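Local coordinates for protein probable cobalt-precorrin-6B C(15)-methyltransferase (decarboxylating) (Methanothermobacter thermautotrophicus, PDB 1L3I) that probably methylates C-15 of cobalt-precorrin-6B using S-adenosyl-L-methionine and then decarboxylates C-12, giving cobalt-precorrin-7 in the anaerobic route to adenosylcobalamin, at residues A37-V40 and G46-L49; E88-E93 and G110-E115. All blocks are in the same frame, centred on the assembly; numbering follows the deposited sequence.

How the contacts relate
Contact 1 comes first along the chain: strand 36-40 runs into a five-residue turn, and the contact closes that turn by joining 37-40 to helix 46-52. The chain then passes through strand 57-62, helix 65-77 and strand 84-88 before contact 2 opens at 88-93; strand 101-106 follows, and 110-115 closes this second, sixteen-residue loop. The two loops are in series, neither nested nor crossed. Their centres lie about 15 Å apart, yet they meet where Val40 CG1 packs on Ala91 CB at 3.6 Å. Both touch S-adenosylhomocysteine, contact 1 at the amino-acid end and contact 2 at the adenine.

Contact 1 (A37-V40 and G46-L49); sequences AVDV and GVTL. With SAH (S-adenosyl-L-homocysteine), chain G.
Strand 37-40 and the helical segment 46-49 come closest at Asp39 and Thr48, whose CA atoms are 6.3 Å apart, and all contact between the segments passes through Asp39, Val47 and Thr48. The strand is held on both edges by its sheet: Ala37 and Asp39 bond through the backbone to strand 57-62, and Val38 to strand 101-106. Asp39 is the strand residue that reaches the helix. Its CG lies anti to the backbone N (chi1 -178°), which carries the carboxylate across to the helical turn. There Thr48 OG1 donates a hydrogen bond of 2.6 Å to Asp39 OD2, arriving at the anti lone pair, the one turned away from OD1. With chi1 -69° Thr48 OG1 stands beside its own backbone N and anti to the carbonyl carbon, the position from which it meets Asp39 OD2. A water 2.6 Å from Asp39 OD2 probably donates to it and accepts from Thr48 N at 3.1 Å. Hydroxyl and, probably, water thus tie the buried carboxylate to both the side chain and the backbone of one residue. Val47 supplies the nonpolar part: its CB lies 3.7 Å from Asp39 OD2, and Val47 CG1 lies 4.0 Å from Asp39 OD1, meeting the carboxylate at a slant. The Val47 side chain also touches Val105 of strand 101-106. On its other branch, Val47 CG2 lies 3.9 Å from SAH N. One residue earlier, Gly46 N donates to SAH OXT at 3.0 Å with an N-H...O angle of 157°. Strand, glycine-rich turn (Gly41, Gly43, Gly46) and helix form the first beta-alpha unit of the Rossmann-like fold, the S-adenosylmethionine-binding motif of this methyltransferase superfamily.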
loop_
_atom_site.group_PDB
_atom_site.type_symbol
_atom_site.label_atom_id
_atom_site.label_comp_id
_atom_site.label_asym_id
_atom_site.label_seq_id
_atom_site.Cartn_x
_atom_site.Cartn_y
_atom_site.Cartn_z
ATOM N N ALA A 37 -2.885 2.531 -32.040
ATOM C CA ALA A 37 -2.948 1.769 -30.815
ATOM C C ALA A 37 -4.045 0.738 -30.823
ATOM O O ALA A 37 -5.007 0.853 -31.573
ATOM C CB ALA A 37 -3.144 2.722 -29.644
ATOM N N VAL A 38 -3.883 -0.288 -29.993
ATOM C CA VAL A 38 -4.903 -1.324 -29.845
ATOM C C VAL A 38 -5.163 -1.504 -28.355
ATOM O O VAL A 38 -4.229 -1.538 -27.554
ATOM C CB VAL A 38 -4.509 -2.686 -30.499
ATOM C CG1 VAL A 38 -3.288 -3.274 -29.839
ATOM C CG2 VAL A 38 -5.661 -3.664 -30.402
ATOM N N ASP A 39 -6.439 -1.512 -27.983
ATOM C CA ASP A 39 -6.840 -1.709 -26.600
ATOM C C ASP A 39 -7.542 -3.055 -26.542
ATOM O O ASP A 39 -8.695 -3.187 -26.953
ATOM C CB ASP A 39 -7.771 -0.578 -26.141
ATOM C CG ASP A 39 -8.182 -0.701 -24.674
ATOM O OD1 ASP A 39 -7.513 -1.410 -23.905
ATOM O OD2 ASP A 39 -9.186 -0.094 -24.284
ATOM N N VAL A 40 -6.812 -4.079 -26.099
ATOM C CA VAL A 40 -7.349 -5.426 -25.991
ATOM C C VAL A 40 -8.185 -5.537 -24.720
ATOM O O VAL A 40 -7.646 -5.465 -23.601
ATOM C CB VAL A 40 -6.212 -6.473 -25.982
ATOM C CG1 VAL A 40 -6.766 -7.874 -25.877
ATOM C CG2 VAL A 40 -5.359 -6.334 -27.232
ATOM N N GLY A 46 -12.401 3.033 -20.432
ATOM C CA GLY A 46 -11.449 3.888 -19.738
ATOM C C GLY A 46 -10.132 4.152 -20.469
ATOM O O GLY A 46 -9.655 5.278 -20.524
ATOM N N VAL A 47 -9.525 3.111 -21.025
ATOM C CA VAL A 47 -8.257 3.269 -21.736
ATOM C C VAL A 47 -8.488 3.753 -23.165
ATOM O O VAL A 47 -7.762 4.609 -23.656
ATOM C CB VAL A 47 -7.450 1.948 -21.701
ATOM C CG1 VAL A 47 -6.188 2.069 -22.504
ATOM C CG2 VAL A 47 -7.124 1.582 -20.249
ATOM N N THR A 48 -9.532 3.225 -23.797
ATOM C CA THR A 48 -9.883 3.602 -25.165
ATOM C C THR A 48 -10.152 5.111 -25.347
ATOM O O THR A 48 -9.662 5.731 -26.304
ATOM C CB THR A 48 -11.084 2.784 -25.675
ATOM O OG1 THR A 48 -10.671 1.421 -25.842
ATOM C CG2 THR A 48 -11.602 3.327 -26.999
ATOM N N LEU A 49 -10.912 5.705 -24.425
ATOM C CA LEU A 49 -11.220 7.128 -24.500
ATOM C C LEU A 49 -9.970 7.998 -24.421
ATOM O O LEU A 49 -9.823 8.943 -25.199
ATOM C CB LEU A 49 -12.223 7.528 -23.420
ATOM C CG LEU A 49 -13.673 7.541 -23.902
ATOM C CD1 LEU A 49 -14.238 6.132 -24.014
ATOM C CD2 LEU A 49 -14.498 8.350 -22.960
HETATM N N SAH G . -9.676 -1.109 -19.080
HETATM C CA SAH G . -11.131 -1.040 -19.258
HETATM C CB SAH G . -11.848 -2.223 -18.556
HETATM C CG SAH G . -11.415 -3.610 -19.107
HETATM S SD SAH G . -12.213 -5.049 -18.384
HETATM C C SAH G . -11.628 0.290 -18.710
HETATM O O SAH G . -10.775 1.066 -18.243
HETATM O OXT SAH G . -12.848 0.547 -18.772
HETATM C "C5'" SAH G . -11.480 -6.380 -19.303
HETATM C "C4'" SAH G . -12.172 -6.649 -20.593
HETATM O "O4'" SAH G . -11.455 -7.762 -21.160
HETATM C "C3'" SAH G . -13.712 -7.101 -20.498
HETATM O "O3'" SAH G . -14.729 -6.227 -21.086
HETATM C "C2'" SAH G . -13.610 -8.506 -21.137
HETATM O "O2'" SAH G . -14.776 -9.033 -21.789
HETATM C "C1'" SAH G . -12.395 -8.342 -22.020
HETATM N N9 SAH G . -11.680 -9.521 -22.492
HETATM C C8 SAH G . -11.077 -10.534 -21.706
HETATM N N7 SAH G . -10.507 -11.432 -22.452
HETATM C C5 SAH G . -10.740 -11.023 -23.784
HETATM C C6 SAH G . -10.387 -11.557 -25.037
HETATM N N6 SAH G . -9.681 -12.687 -25.152
HETATM N N1 SAH G . -10.764 -10.905 -26.173
HETATM C C2 SAH G . -11.462 -9.784 -26.042
HETATM N N3 SAH G . -11.851 -9.185 -24.930
HETATM C C4 SAH G . -11.461 -9.849 -23.823
HETATM O O HOH W 1 -10.695 0.770 -22.323
#

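Contact 2 (E88-E93 and G110-E115); sequences EGDAPE and GGELQE. With SAH (S-adenosyl-L-homocysteine), chain G.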
loop_
_atom_site.group_PDB
_atom_site.type_symbol
_atom_site.label_atom_id
_atom_site.label_comp_id
_atom_site.label_asym_id
_atom_site.label_seq_id
_atom_site.Cartn_x
_atom_site.Cartn_y
_atom_site.Cartn_z
ATOM N N GLU A 88 -15.957 -6.380 -31.994
ATOM C CA GLU A 88 -16.471 -7.370 -31.067
ATOM C C GLU A 88 -15.879 -8.703 -31.466
ATOM O O GLU A 88 -15.810 -9.024 -32.651
ATOM C CB GLU A 88 -17.990 -7.468 -31.096
ATOM C CG GLU A 88 -18.508 -8.414 -30.028
ATOM C CD GLU A 88 -19.915 -8.889 -30.276
ATOM O OE1 GLU A 88 -20.783 -8.063 -30.628
ATOM O OE2 GLU A 88 -20.168 -10.102 -30.098
ATOM N N GLY A 89 -15.439 -9.476 -30.477
ATOM C CA GLY A 89 -14.874 -10.780 -30.762
ATOM C C GLY A 89 -13.703 -11.097 -29.866
ATOM O O GLY A 89 -13.233 -10.258 -29.097
ATOM N N ASP A 90 -13.241 -12.331 -29.969
ATOM C CA ASP A 90 -12.119 -12.796 -29.181
ATOM C C ASP A 90 -10.863 -12.104 -29.734
ATOM O O ASP A 90 -10.674 -12.021 -30.944
ATOM C CB ASP A 90 -12.030 -14.315 -29.309
ATOM C CG ASP A 90 -11.230 -14.945 -28.194
ATOM O OD1 ASP A 90 -11.447 -14.584 -27.009
ATOM O OD2 ASP A 90 -10.392 -15.817 -28.510
ATOM N N ALA A 91 -10.023 -11.617 -28.832
ATOM C CA ALA A 91 -8.807 -10.889 -29.180
ATOM C C ALA A 91 -7.864 -11.440 -30.245
ATOM O O ALA A 91 -7.511 -10.715 -31.178
ATOM C CB ALA A 91 -8.008 -10.549 -27.921
ATOM N N PRO A 92 -7.416 -12.705 -30.119
ATOM C CA PRO A 92 -6.495 -13.197 -31.157
ATOM C C PRO A 92 -7.031 -13.080 -32.587
ATOM O O PRO A 92 -6.333 -12.558 -33.460
ATOM C CB PRO A 92 -6.237 -14.628 -30.720
ATOM C CG PRO A 92 -6.329 -14.521 -29.214
ATOM C CD PRO A 92 -7.604 -13.722 -29.078
ATOM N N GLU A 93 -8.291 -13.479 -32.788
ATOM C CA GLU A 93 -8.942 -13.400 -34.096
ATOM C C GLU A 93 -8.933 -11.961 -34.586
ATOM O O GLU A 93 -8.545 -11.691 -35.729
ATOM C CB GLU A 93 -10.396 -13.919 -34.018
ATOM C CG GLU A 93 -11.412 -13.351 -35.062
ATOM C CD GLU A 93 -12.158 -12.081 -34.582
ATOM O OE1 GLU A 93 -12.709 -12.097 -33.448
ATOM O OE2 GLU A 93 -12.203 -11.067 -35.335
ATOM N N GLY A 110 -8.568 -12.996 -20.632
ATOM C CA GLY A 110 -9.505 -14.115 -20.601
ATOM C C GLY A 110 -8.943 -15.508 -20.811
ATOM O O GLY A 110 -9.598 -16.372 -21.397
ATOM N N GLY A 111 -7.731 -15.740 -20.332
ATOM C CA GLY A 111 -7.119 -17.043 -20.477
ATOM C C GLY A 111 -6.202 -17.163 -21.673
ATOM O O GLY A 111 -5.421 -18.100 -21.749
ATOM N N GLU A 112 -6.244 -16.186 -22.570
ATOM C CA GLU A 112 -5.418 -16.215 -23.778
ATOM C C GLU A 112 -4.282 -15.197 -23.780
ATOM O O GLU A 112 -3.816 -14.794 -24.841
ATOM C CB GLU A 112 -6.303 -15.981 -25.006
ATOM C CG GLU A 112 -7.496 -16.913 -25.074
ATOM C CD GLU A 112 -8.514 -16.492 -26.108
ATOM O OE1 GLU A 112 -8.552 -15.294 -26.460
ATOM O OE2 GLU A 112 -9.289 -17.364 -26.552
ATOM N N LEU A 113 -3.801 -14.825 -22.596
ATOM C CA LEU A 113 -2.738 -13.826 -22.499
ATOM C C LEU A 113 -1.518 -14.126 -23.362
ATOM O O LEU A 113 -1.068 -13.290 -24.157
ATOM C CB LEU A 113 -2.299 -13.628 -21.046
ATOM C CG LEU A 113 -1.204 -12.578 -20.883
ATOM C CD1 LEU A 113 -1.713 -11.191 -21.267
ATOM C CD2 LEU A 113 -0.695 -12.606 -19.460
ATOM N N GLN A 114 -0.992 -15.333 -23.201
ATOM C CA GLN A 114 0.187 -15.770 -23.939
ATOM C C GLN A 114 0.015 -15.620 -25.448
ATOM O O GLN A 114 0.883 -15.069 -26.129
ATOM C CB GLN A 114 0.479 -17.216 -23.582
ATOM C CG GLN A 114 1.744 -17.762 -24.174
ATOM C CD GLN A 114 1.982 -19.182 -23.732
ATOM O OE1 GLN A 114 1.296 -20.113 -24.182
ATOM N NE2 GLN A 114 2.943 -19.364 -22.829
ATOM N N GLU A 115 -1.121 -16.091 -25.952
ATOM C CA GLU A 115 -1.442 -16.030 -27.380
ATOM C C GLU A 115 -1.532 -14.581 -27.849
ATOM O O GLU A 115 -0.965 -14.217 -28.884
ATOM C CB GLU A 115 -2.776 -16.735 -27.622
ATOM C CG GLU A 115 -3.193 -16.852 -29.064
ATOM C CD GLU A 115 -4.529 -17.570 -29.231
ATOM O OE1 GLU A 115 -5.120 -18.007 -28.210
ATOM O OE2 GLU A 115 -4.987 -17.699 -30.394
HETATM N N SAH G . -9.676 -1.109 -19.080
HETATM C CA SAH G . -11.131 -1.040 -19.258
HETATM C CB SAH G . -11.848 -2.223 -18.556
HETATM C CG SAH G . -11.415 -3.610 -19.107
HETATM S SD SAH G . -12.213 -5.049 -18.384
HETATM C C SAH G . -11.628 0.290 -18.710
HETATM O O SAH G . -10.775 1.066 -18.243
HETATM O OXT SAH G . -12.848 0.547 -18.772
HETATM C "C5'" SAH G . -11.480 -6.380 -19.303
HETATM C "C4'" SAH G . -12.172 -6.649 -20.593
HETATM O "O4'" SAH G . -11.455 -7.762 -21.160
HETATM C "C3'" SAH G . -13.712 -7.101 -20.498
HETATM O "O3'" SAH G . -14.729 -6.227 -21.086
HETATM C "C2'" SAH G . -13.610 -8.506 -21.137
HETATM O "O2'" SAH G . -14.776 -9.033 -21.789
HETATM C "C1'" SAH G . -12.395 -8.342 -22.020
HETATM N N9 SAH G . -11.680 -9.521 -22.492
HETATM C C8 SAH G . -11.077 -10.534 -21.706
HETATM N N7 SAH G . -10.507 -11.432 -22.452
HETATM C C5 SAH G . -10.740 -11.023 -23.784
HETATM C C6 SAH G . -10.387 -11.557 -25.037
HETATM N N6 SAH G . -9.681 -12.687 -25.152
HETATM N N1 SAH G . -10.764 -10.905 -26.173
HETATM C C2 SAH G . -11.462 -9.784 -26.042
HETATM N N3 SAH G . -11.851 -9.185 -24.930
HETATM C C4 SAH G . -11.461 -9.849 -23.823
#
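Glu112 meets Asp90 and Pro92 beside the adenine of S-adenosylhomocysteine, a purine that Gly110 also borders: Gly110 N lies 3.1 Å from SAH N7. Glu112 sits at the N-cap position of helix 113-122. Its CG stands beside the backbone N (chi1 -53°), and an extended chain beyond CG carries the carboxylate to that of Asp90, the two coming from opposite directions. Glu112 OE2 and Asp90 OD2 are 2.7 Å apart, with the carboxylate planes turned 68° from each other. Glu112 OE1 crowds Asp90 OD2 as well, at 2.8 Å. Oxygens this close imply that one of the acids probably holds a proton. Arg63, in a salt bridge with Asp90 OD1, probably offsets the charge further. SAH N6 gives Glu112 OE1 a weak hydrogen bond of 3.1 Å, bent to 124°, and lies 3.2 Å from Asp90 OD1, while Ala91 N donates to SAH N1 at 2.9 Å. Glu112 OE1 also lies 3.2 Å from Pro92 CD. Farther along, the extended Glu115 crosses Pro92 at about a right angle, with Glu115 OE2 3.3 Å from Pro92 CB. Pro92 also packs on Ile116 and Ile119 of helix 113-122. A backbone N-H on N1 beside an acidic residue near N6, at the loop after the third strand of the Rossmann-like fold, is consistent with the adenine site of S-adenosylmethionine-dependent methyltransferases.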